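Local coordinates for protein NBR1 homolog (Arabidopsis thaliana, PDB 6TGS) that probably acts as a receptor that delivers ubiquitinated protein aggregates for autophagic degradation in the vacuole, its PB1 domain mediating self-association, at residues N47-S59 with V77-A91. The protein carries 3 engineered substitutions. Sequence-based numbering, arbitrary orientation. Where two conformers were deposited one is given.
Sequences NLSADAELSLTYS and VTNQRLKFLKINVNA
Y58 lays its ring across the hollow formed where strand 84-90 follows the end of helix 71-79. L85 is the bump underneath: its CD1 presses on one ring face, offset toward the rim, 3.8 Å from the Y58 ring centroid in a CH-pi contact, and the two side chains cross nearly at right angles. V77 CG2 meets the ring obliquely near CE2, and L82 CD1 does so near CE1, 4.1 Å from that Y58 atom. With CG held between backbone N and carbonyl carbon (chi1 68°), Y58 swings its ring over L85 and on toward the helix end. A serine here would probably leave L85 CD1 without its aromatic cover and open a gap over V77 CG2 and L82 CD1, where the ring had lain.

Behind the ring, the strands run antiparallel with a marked twist, 142° between their directions. S55 and T57 each exchange two backbone hydrogen bonds, with N90 and N88 respectively; S55 N to N90 O is 2.7 Å. On the face shared by L56 and V89, these side chains lie alongside each other, L56 CD2 3.8 Å from V89 CG2, while I87 CG2 fits against L56 CB. L48 CD1 and L54 CD2 extend this greasy ridge past V89 CG1. The other face is polar: water 1 links S55 OG, T57 OG1 and N90 ND2, and K86 NZ reaches a lone pair of N88 OD1 at 2.7 Å.

This pairing forms the middle of the ubiquitin-like PB1 sheet. Strand 84-90 is flanked by strands 8-14 and 55-59, with V89 also touching V12; beyond 55-59 comes strand 65-67, where Y58 meets V66. Helix 35-46 packs against the apolar side, M35 touching L56 and I42 touching L48.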
ATOM      1  N   ASN A  47      13.874   4.909   4.965  0.66 20.61           N
ATOM      2  CA  ASN A  47      15.237   4.911   4.441  0.66 23.86           C
ATOM      3  C   ASN A  47      15.604   3.549   3.853  0.66 24.72           C
ATOM      4  O   ASN A  47      16.592   2.915   4.229  0.66 21.14           O
ATOM      5  CB  ASN A  47      16.255   5.335   5.508  0.66 24.55           C
ATOM      6  CG  ASN A  47      17.578   5.737   4.898  0.66 28.37           C
ATOM      7  OD1 ASN A  47      17.608   6.318   3.818  0.66 30.50           O
ATOM      8  ND2 ASN A  47      18.679   5.407   5.568  0.66 30.19           N
ATOM      9  N   LEU A  48      14.780   3.108   2.912  1.00 18.18           N
ATOM     10  CA  LEU A  48      15.033   1.896   2.144  1.00 15.71           C
ATOM     11  C   LEU A  48      15.348   2.289   0.703  1.00 16.35           C
ATOM     12  O   LEU A  48      15.278   3.462   0.342  1.00 18.22           O
ATOM     13  CB  LEU A  48      13.821   0.966   2.204  1.00 15.75           C
ATOM     14  CG  LEU A  48      13.011   0.871   3.496  1.00 17.19           C
ATOM     15  CD1 LEU A  48      11.802  -0.050   3.308  1.00 19.54           C
ATOM     16  CD2 LEU A  48      13.866   0.400   4.650  1.00 22.12           C
ATOM     17  N   SER A  49      15.708   1.288  -0.113  0.56 16.91           N
ATOM     18  CA  SER A  49      15.834   1.484  -1.557  0.56 19.78           C
ATOM     19  C   SER A  49      14.463   1.403  -2.213  0.56 16.82           C
ATOM     20  O   SER A  49      13.720   0.445  -1.986  0.56 19.16           O
ATOM     21  CB  SER A  49      16.742   0.424  -2.191  0.56 16.03           C
ATOM     22  OG  SER A  49      18.073   0.498  -1.730  0.56 18.84           O
ATOM     23  N   ALA A  50      14.143   2.387  -3.061  1.00 19.65           N
ATOM     24  CA  ALA A  50      12.875   2.325  -3.777  1.00 21.87           C
ATOM     25  C   ALA A  50      12.834   1.182  -4.782  1.00 24.37           C
ATOM     26  O   ALA A  50      11.741   0.700  -5.113  1.00 22.96           O
ATOM     27  CB  ALA A  50      12.611   3.654  -4.480  1.00 19.73           C
ATOM     28  N   ASP A  51      13.990   0.712  -5.255  1.00 21.67           N
ATOM     29  CA  ASP A  51      14.002  -0.430  -6.155  1.00 19.10           C
ATOM     30  C   ASP A  51      14.341  -1.739  -5.460  1.00 25.25           C
ATOM     31  O   ASP A  51      14.572  -2.749  -6.140  1.00 23.70           O
ATOM     32  CB  ASP A  51      14.952  -0.205  -7.341  1.00 21.67           C
ATOM     33  CG  ASP A  51      16.404   0.063  -6.954  1.00 23.95           C
ATOM     34  OD1 ASP A  51      16.768   0.131  -5.770  1.00 20.67           O
ATOM     35  OD2 ASP A  51      17.223   0.163  -7.896  1.00 24.97           O
ATOM     36  N   ALA A  52      14.353  -1.766  -4.130  1.00 21.62           N
ATOM     37  CA  ALA A  52      14.481  -3.042  -3.450  1.00 19.32           C
ATOM     38  C   ALA A  52      13.274  -3.934  -3.729  1.00 26.78           C
ATOM     39  O   ALA A  52      12.163  -3.461  -3.988  1.00 22.64           O
ATOM     40  CB  ALA A  52      14.625  -2.839  -1.945  1.00 21.81           C
ATOM     41  N   GLU A  53      13.483  -5.254  -3.638  0.70 21.65           N
ATOM     42  CA  GLU A  53      12.393  -6.222  -3.816  0.70 22.18           C
ATOM     43  C   GLU A  53      11.692  -6.459  -2.476  0.70 25.11           C
ATOM     44  O   GLU A  53      11.877  -7.472  -1.800  0.70 31.64           O
ATOM     45  CB  GLU A  53      12.922  -7.521  -4.418  0.70 26.05           C
ATOM     46  CG  GLU A  53      13.131  -7.444  -5.909  0.70 29.70           C
ATOM     47  CD  GLU A  53      13.042  -8.798  -6.579  0.70 34.77           C
ATOM     48  OE1 GLU A  53      13.280  -9.813  -5.892  0.70 32.25           O
ATOM     49  OE2 GLU A  53      12.731  -8.843  -7.789  0.70 41.85           O
ATOM     50  N   LEU A  54      10.836  -5.510  -2.116  1.00 22.91           N
ATOM     51  CA  LEU A  54      10.157  -5.499  -0.830  1.00 22.06           C
ATOM     52  C   LEU A  54       8.923  -6.375  -0.901  1.00 21.79           C
ATOM     53  O   LEU A  54       8.208  -6.361  -1.903  1.00 30.93           O
ATOM     54  CB  LEU A  54       9.743  -4.078  -0.463  1.00 23.44           C
ATOM     55  CG  LEU A  54      10.865  -3.038  -0.474  1.00 24.64           C
ATOM     56  CD1 LEU A  54      10.308  -1.636  -0.312  1.00 24.08           C
ATOM     57  CD2 LEU A  54      11.829  -3.342   0.641  1.00 25.20           C
ATOM     58  N   SER A  55       8.668  -7.129   0.153  1.00 21.03           N
ATOM     59  CA  SER A  55       7.392  -7.817   0.283  1.00 21.97           C
ATOM     60  C   SER A  55       6.401  -6.861   0.944  1.00 19.68           C
ATOM     61  O   SER A  55       6.600  -6.451   2.090  1.00 21.82           O
ATOM     62  CB  SER A  55       7.540  -9.107   1.092  1.00 29.19           C
ATOM     63  OG  SER A  55       6.298  -9.537   1.622  1.00 34.42           O
ATOM     64  N   LEU A  56       5.339  -6.508   0.222  1.00 16.32           N
ATOM     65  CA  LEU A  56       4.298  -5.607   0.700  1.00 18.71           C
ATOM     66  C   LEU A  56       3.016  -6.419   0.811  1.00 18.59           C
ATOM     67  O   LEU A  56       2.491  -6.879  -0.207  1.00 18.92           O
ATOM     68  CB  LEU A  56       4.124  -4.427  -0.252  1.00 19.64           C
ATOM     69  CG  LEU A  56       5.425  -3.676  -0.575  1.00 22.15           C
ATOM     70  CD1 LEU A  56       5.178  -2.522  -1.560  1.00 24.66           C
ATOM     71  CD2 LEU A  56       6.032  -3.170   0.715  1.00 16.79           C
ATOM     72  N   THR A  57       2.542  -6.644   2.041  1.00 14.10           N
ATOM     73  CA  THR A  57       1.395  -7.519   2.250  1.00 15.46           C
ATOM     74  C   THR A  57       0.334  -6.842   3.105  1.00 20.21           C
ATOM     75  O   THR A  57       0.647  -5.992   3.943  1.00 18.19           O
ATOM     76  CB  THR A  57       1.806  -8.844   2.927  1.00 20.25           C
ATOM     77  OG1 THR A  57       2.537  -8.587   4.133  1.00 21.55           O
ATOM     78  CG2 THR A  57       2.663  -9.683   1.965  1.00 18.63           C
ATOM     79  N   TYR A  58      -0.927  -7.228   2.905  1.00 14.85           N
ATOM     80  CA  TYR A  58      -1.973  -6.882   3.857  1.00 15.25           C
ATOM     81  C   TYR A  58      -2.840  -8.097   4.132  1.00 17.59           C
ATOM     82  O   TYR A  58      -2.856  -9.044   3.348  1.00 17.22           O
ATOM     83  CB  TYR A  58      -2.834  -5.710   3.375  1.00 17.58           C
ATOM     84  CG  TYR A  58      -3.730  -5.927   2.173  1.00 17.86           C
ATOM     85  CD1 TYR A  58      -5.065  -6.317   2.333  1.00 18.26           C
ATOM     86  CD2 TYR A  58      -3.270  -5.663   0.881  1.00 19.33           C
ATOM     87  CE1 TYR A  58      -5.904  -6.458   1.234  1.00 17.69           C
ATOM     88  CE2 TYR A  58      -4.100  -5.799  -0.219  1.00 21.17           C
ATOM     89  CZ  TYR A  58      -5.419  -6.206  -0.032  1.00 25.20           C
ATOM     90  OH  TYR A  58      -6.252  -6.349  -1.124  1.00 25.47           O
ATOM     91  N   SER A  59      -3.524  -8.084   5.283  1.00 16.69           N
ATOM     92  CA  SER A  59      -4.409  -9.186   5.663  1.00 16.45           C
ATOM     93  C   SER A  59      -5.841  -8.846   5.291  1.00 20.76           C
ATOM     94  O   SER A  59      -6.390  -7.841   5.761  1.00 25.36           O
ATOM     95  CB  SER A  59      -4.303  -9.523   7.153  1.00 23.92           C
ATOM     96  OG  SER A  59      -2.960  -9.734   7.542  1.00 25.16           O
ATOM     97  N   VAL A  77      -7.501  -2.900  -4.574  1.00 30.42           N
ATOM     98  CA  VAL A  77      -7.793  -2.327  -3.234  1.00 32.71           C
ATOM     99  C   VAL A  77      -9.010  -1.407  -3.368  1.00 40.53           C
ATOM    100  O   VAL A  77      -9.890  -1.461  -2.533  1.00 41.35           O
ATOM    101  CB  VAL A  77      -6.571  -1.584  -2.675  1.00 30.96           C
ATOM    102  CG1 VAL A  77      -6.942  -0.659  -1.532  1.00 31.44           C
ATOM    103  CG2 VAL A  77      -5.485  -2.554  -2.243  1.00 23.65           C
ATOM    104  N   THR A  78      -9.025  -0.607  -4.413  1.00 42.00           N
ATOM    105  CA  THR A  78     -10.132   0.347  -4.674  1.00 48.31           C
ATOM    106  C   THR A  78     -11.373  -0.412  -5.146  1.00 50.61           C
ATOM    107  O   THR A  78     -12.466  -0.090  -4.685  1.00 48.16           O
ATOM    108  CB  THR A  78      -9.656   1.314  -5.764  1.00 46.23           C
ATOM    109  OG1 THR A  78      -9.940   0.781  -7.054  1.00 61.74           O
ATOM    110  CG2 THR A  78      -8.178   1.611  -5.695  1.00 54.48           C
ATOM    111  N   ASN A  79     -11.191  -1.365  -6.051  1.00 42.26           N
ATOM    112  CA  ASN A  79     -12.337  -2.116  -6.612  1.00 47.38           C
ATOM    113  C   ASN A  79     -13.119  -2.705  -5.464  1.00 48.46           C
ATOM    114  O   ASN A  79     -14.334  -2.738  -5.516  1.00 54.68           O
ATOM    115  CB  ASN A  79     -11.902  -3.273  -7.497  1.00 39.46           C
ATOM    116  CG  ASN A  79     -11.328  -2.855  -8.823  1.00 51.64           C
ATOM    117  OD1 ASN A  79     -11.250  -1.670  -9.121  1.00 51.04           O
ATOM    118  ND2 ASN A  79     -10.927  -3.836  -9.609  1.00 46.38           N
ATOM    119  N   GLN A  80     -12.398  -3.094  -4.450  1.00 41.18           N
ATOM    120  CA  GLN A  80     -13.009  -3.726  -3.243  1.00 38.14           C
ATOM    121  C   GLN A  80     -13.551  -2.698  -2.222  1.00 56.46           C
ATOM    122  O   GLN A  80     -13.969  -3.106  -1.134  1.00 61.40           O
ATOM    123  CB  GLN A  80     -12.033  -4.682  -2.552  1.00 43.10           C
ATOM    124  CG  GLN A  80     -11.783  -5.980  -3.301  1.00 36.50           C
ATOM    125  CD  GLN A  80     -10.702  -6.816  -2.661  1.00 40.64           C
ATOM    126  OE1 GLN A  80      -9.606  -6.349  -2.385  1.00 51.55           O
ATOM    127  NE2 GLN A  80     -11.009  -8.079  -2.419  1.00 45.92           N
ATOM    128  N   ARG A  81     -13.461  -1.418  -2.540  1.00 52.54           N
ATOM    129  CA  ARG A  81     -13.975  -0.352  -1.655  1.00 56.63           C
ATOM    130  C   ARG A  81     -13.348  -0.389  -0.265  1.00 63.64           C
ATOM    131  O   ARG A  81     -14.044  -0.087   0.688  1.00 68.58           O
ATOM    132  CB  ARG A  81     -15.497  -0.356  -1.640  1.00 57.79           C
ATOM    133  CG  ARG A  81     -16.142  -0.047  -2.981  1.00 66.72           C
ATOM    134  CD  ARG A  81     -17.645  -0.018  -2.798  1.00 71.88           C
ATOM    135  NE  ARG A  81     -18.364  -0.101  -4.056  1.00 74.22           N
ATOM    136  CZ  ARG A  81     -18.809   0.947  -4.740  1.00 75.96           C
ATOM    137  NH1 ARG A  81     -18.609   2.172  -4.288  1.00 75.32           N
ATOM    138  NH2 ARG A  81     -19.451   0.761  -5.879  1.00 79.78           N
ATOM    139  N   LEU A  82     -12.075  -0.763  -0.156  1.00 59.78           N
ATOM    140  CA  LEU A  82     -11.375  -0.588   1.139  1.00 56.29           C
ATOM    141  C   LEU A  82     -11.191   0.910   1.398  1.00 48.34           C
ATOM    142  O   LEU A  82     -10.901   1.639   0.436  1.00 53.56           O
ATOM    143  CB  LEU A  82     -10.032  -1.328   1.110  1.00 43.40           C
ATOM    144  CG  LEU A  82     -10.095  -2.791   0.674  1.00 58.86           C
ATOM    145  CD1 LEU A  82      -8.771  -3.491   0.933  1.00 48.03           C
ATOM    146  CD2 LEU A  82     -11.230  -3.518   1.379  1.00 59.25           C
ATOM    147  N   LYS A  83     -11.295   1.313   2.651  1.00 50.94           N
ATOM    148  CA  LYS A  83     -11.066   2.736   3.027  1.00 59.05           C
ATOM    149  C   LYS A  83      -9.819   2.852   3.887  1.00 53.08           C
ATOM    150  O   LYS A  83      -9.291   3.956   4.023  1.00 52.18           O
ATOM    151  CB  LYS A  83     -12.209   3.188   3.928  1.00 58.91           C
ATOM    152  CG  LYS A  83     -12.144   4.655   4.335  1.00 52.66           C
ATOM    153  CD  LYS A  83     -13.131   5.049   5.410  1.00 69.90           C
ATOM    154  CE  LYS A  83     -13.094   6.523   5.742  1.00 64.14           C
ATOM    155  NZ  LYS A  83     -13.615   7.350   4.628  1.00 68.07           N
ATOM    156  N   PHE A  84      -9.249   1.922   4.365  1.00 42.33           N
ATOM    157  CA  PHE A  84      -8.091   1.616   5.237  1.00 41.54           C
ATOM    158  C   PHE A  84      -7.347   0.424   4.650  1.00 36.93           C
ATOM    159  O   PHE A  84      -7.983  -0.545   4.266  1.00 37.54           O
ATOM    160  CB  PHE A  84      -8.531   1.426   6.686  1.00 37.22           C
ATOM    161  CG  PHE A  84      -7.426   1.043   7.631  1.00 50.94           C
ATOM    162  CD1 PHE A  84      -6.274   1.802   7.712  1.00 47.89           C
ATOM    163  CD2 PHE A  84      -7.544  -0.068   8.448  1.00 52.82           C
ATOM    164  CE1 PHE A  84      -5.255   1.454   8.580  1.00 47.73           C
ATOM    165  CE2 PHE A  84      -6.523  -0.416   9.316  1.00 48.62           C
ATOM    166  CZ  PHE A  84      -5.386   0.353   9.388  1.00 41.61           C
ATOM    167  N   LEU A  85      -6.016   0.813   4.557  1.00 26.36           N
ATOM    168  CA  LEU A  85      -5.101  -0.266   4.161  1.00 27.31           C
ATOM    169  C   LEU A  85      -3.910  -0.279   5.107  1.00 23.31           C
ATOM    170  O   LEU A  85      -3.260   0.722   5.221  1.00 30.33           O
ATOM    171  CB  LEU A  85      -4.684  -0.032   2.717  1.00 22.37           C
ATOM    172  CG  LEU A  85      -3.725  -1.057   2.132  1.00 27.42           C
ATOM    173  CD1 LEU A  85      -4.374  -2.426   2.111  1.00 26.37           C
ATOM    174  CD2 LEU A  85      -3.319  -0.642   0.733  1.00 26.59           C
ATOM    175  N   LYS A  86      -3.689  -1.405   5.758  1.00 20.82           N
ATOM    176  CA  LYS A  86      -2.484  -1.570   6.561  1.00 19.73           C
ATOM    177  C   LYS A  86      -1.549  -2.510   5.825  1.00 21.61           C
ATOM    178  O   LYS A  86      -1.889  -3.684   5.625  1.00 19.71           O
ATOM    179  CB  LYS A  86      -2.768  -2.123   7.952  1.00 20.72           C
ATOM    180  CG  LYS A  86      -1.485  -2.262   8.760  1.00 26.47           C
ATOM    181  CD  LYS A  86      -1.622  -3.206   9.935  1.00 32.15           C
ATOM    182  CE  LYS A  86      -0.457  -3.033  10.916  1.00 33.19           C
ATOM    183  NZ  LYS A  86       0.591  -4.069  10.799  1.00 45.03           N
ATOM    184  N   ILE A  87      -0.371  -2.001   5.451  1.00 15.95           N
ATOM    185  CA  ILE A  87       0.618  -2.744   4.667  1.00 16.50           C
ATOM    186  C   ILE A  87       1.790  -3.110   5.569  1.00 17.25           C
ATOM    187  O   ILE A  87       2.422  -2.232   6.166  1.00 18.13           O
ATOM    188  CB  ILE A  87       1.111  -1.926   3.465  1.00 18.46           C
ATOM    189  CG1 ILE A  87      -0.030  -1.567   2.511  1.00 21.52           C
ATOM    190  CG2 ILE A  87       2.267  -2.658   2.743  1.00 22.49           C
ATOM    191  CD1 ILE A  87       0.420  -0.628   1.390  1.00 22.76           C
ATOM    192  N   ASN A  88       2.115  -4.402   5.648  1.00 15.76           N
ATOM    193  CA  ASN A  88       3.332  -4.809   6.327  1.00 16.84           C
ATOM    194  C   ASN A  88       4.467  -4.885   5.311  1.00 19.19           C
ATOM    195  O   ASN A  88       4.299  -5.451   4.220  1.00 19.80           O
ATOM    196  CB  ASN A  88       3.160  -6.176   7.004  1.00 19.49           C
ATOM    197  CG  ASN A  88       2.344  -6.110   8.283  1.00 36.15           C
ATOM    198  OD1 ASN A  88       2.237  -5.064   8.913  1.00 30.14           O
ATOM    199  ND2 ASN A  88       1.771  -7.242   8.677  1.00 45.67           N
ATOM    200  N   VAL A  89       5.636  -4.356   5.683  1.00 16.86           N
ATOM    201  CA  VAL A  89       6.808  -4.323   4.806  1.00 18.36           C
ATOM    202  C   VAL A  89       7.833  -5.310   5.315  1.00 18.94           C
ATOM    203  O   VAL A  89       8.255  -5.233   6.473  1.00 20.79           O
ATOM    204  CB  VAL A  89       7.452  -2.921   4.748  1.00 19.48           C
ATOM    205  CG1 VAL A  89       8.661  -2.952   3.805  1.00 20.33           C
ATOM    206  CG2 VAL A  89       6.467  -1.909   4.297  1.00 20.62           C
ATOM    207  N   ASN A  90       8.263  -6.222   4.459  1.00 19.33           N
ATOM    208  CA  ASN A  90       9.389  -7.070   4.797  1.00 25.62           C
ATOM    209  C   ASN A  90      10.415  -7.006   3.681  1.00 32.80           C
ATOM    210  O   ASN A  90      10.065  -6.929   2.499  1.00 28.62           O
ATOM    211  CB  ASN A  90       8.946  -8.504   5.048  1.00 32.46           C
ATOM    212  CG  ASN A  90       8.193  -8.644   6.339  1.00 30.94           C
ATOM    213  OD1 ASN A  90       8.787  -8.861   7.394  1.00 45.96           O
ATOM    214  ND2 ASN A  90       6.876  -8.501   6.275  1.00 30.36           N
ATOM    215  N   ALA A  91      11.683  -7.006   4.062  1.00 34.48           N
ATOM    216  CA  ALA A  91      12.765  -6.836   3.113  1.00 36.31           C
ATOM    217  C   ALA A  91      13.587  -8.115   3.023  1.00 49.50           C
ATOM    218  O   ALA A  91      13.713  -8.862   3.998  1.00 51.30           O
ATOM    219  CB  ALA A  91      13.656  -5.660   3.512  1.00 37.17           C
TER
HETATM  220  O   HOH W   1       5.205  -8.317   3.945  1.00 22.07           O
HETATM  221  O   HOH W   2       0.383  -8.804   6.074  1.00 30.70           O
HETATM  222  O   HOH W   3      -3.204  -5.676   6.881  1.00 22.14           O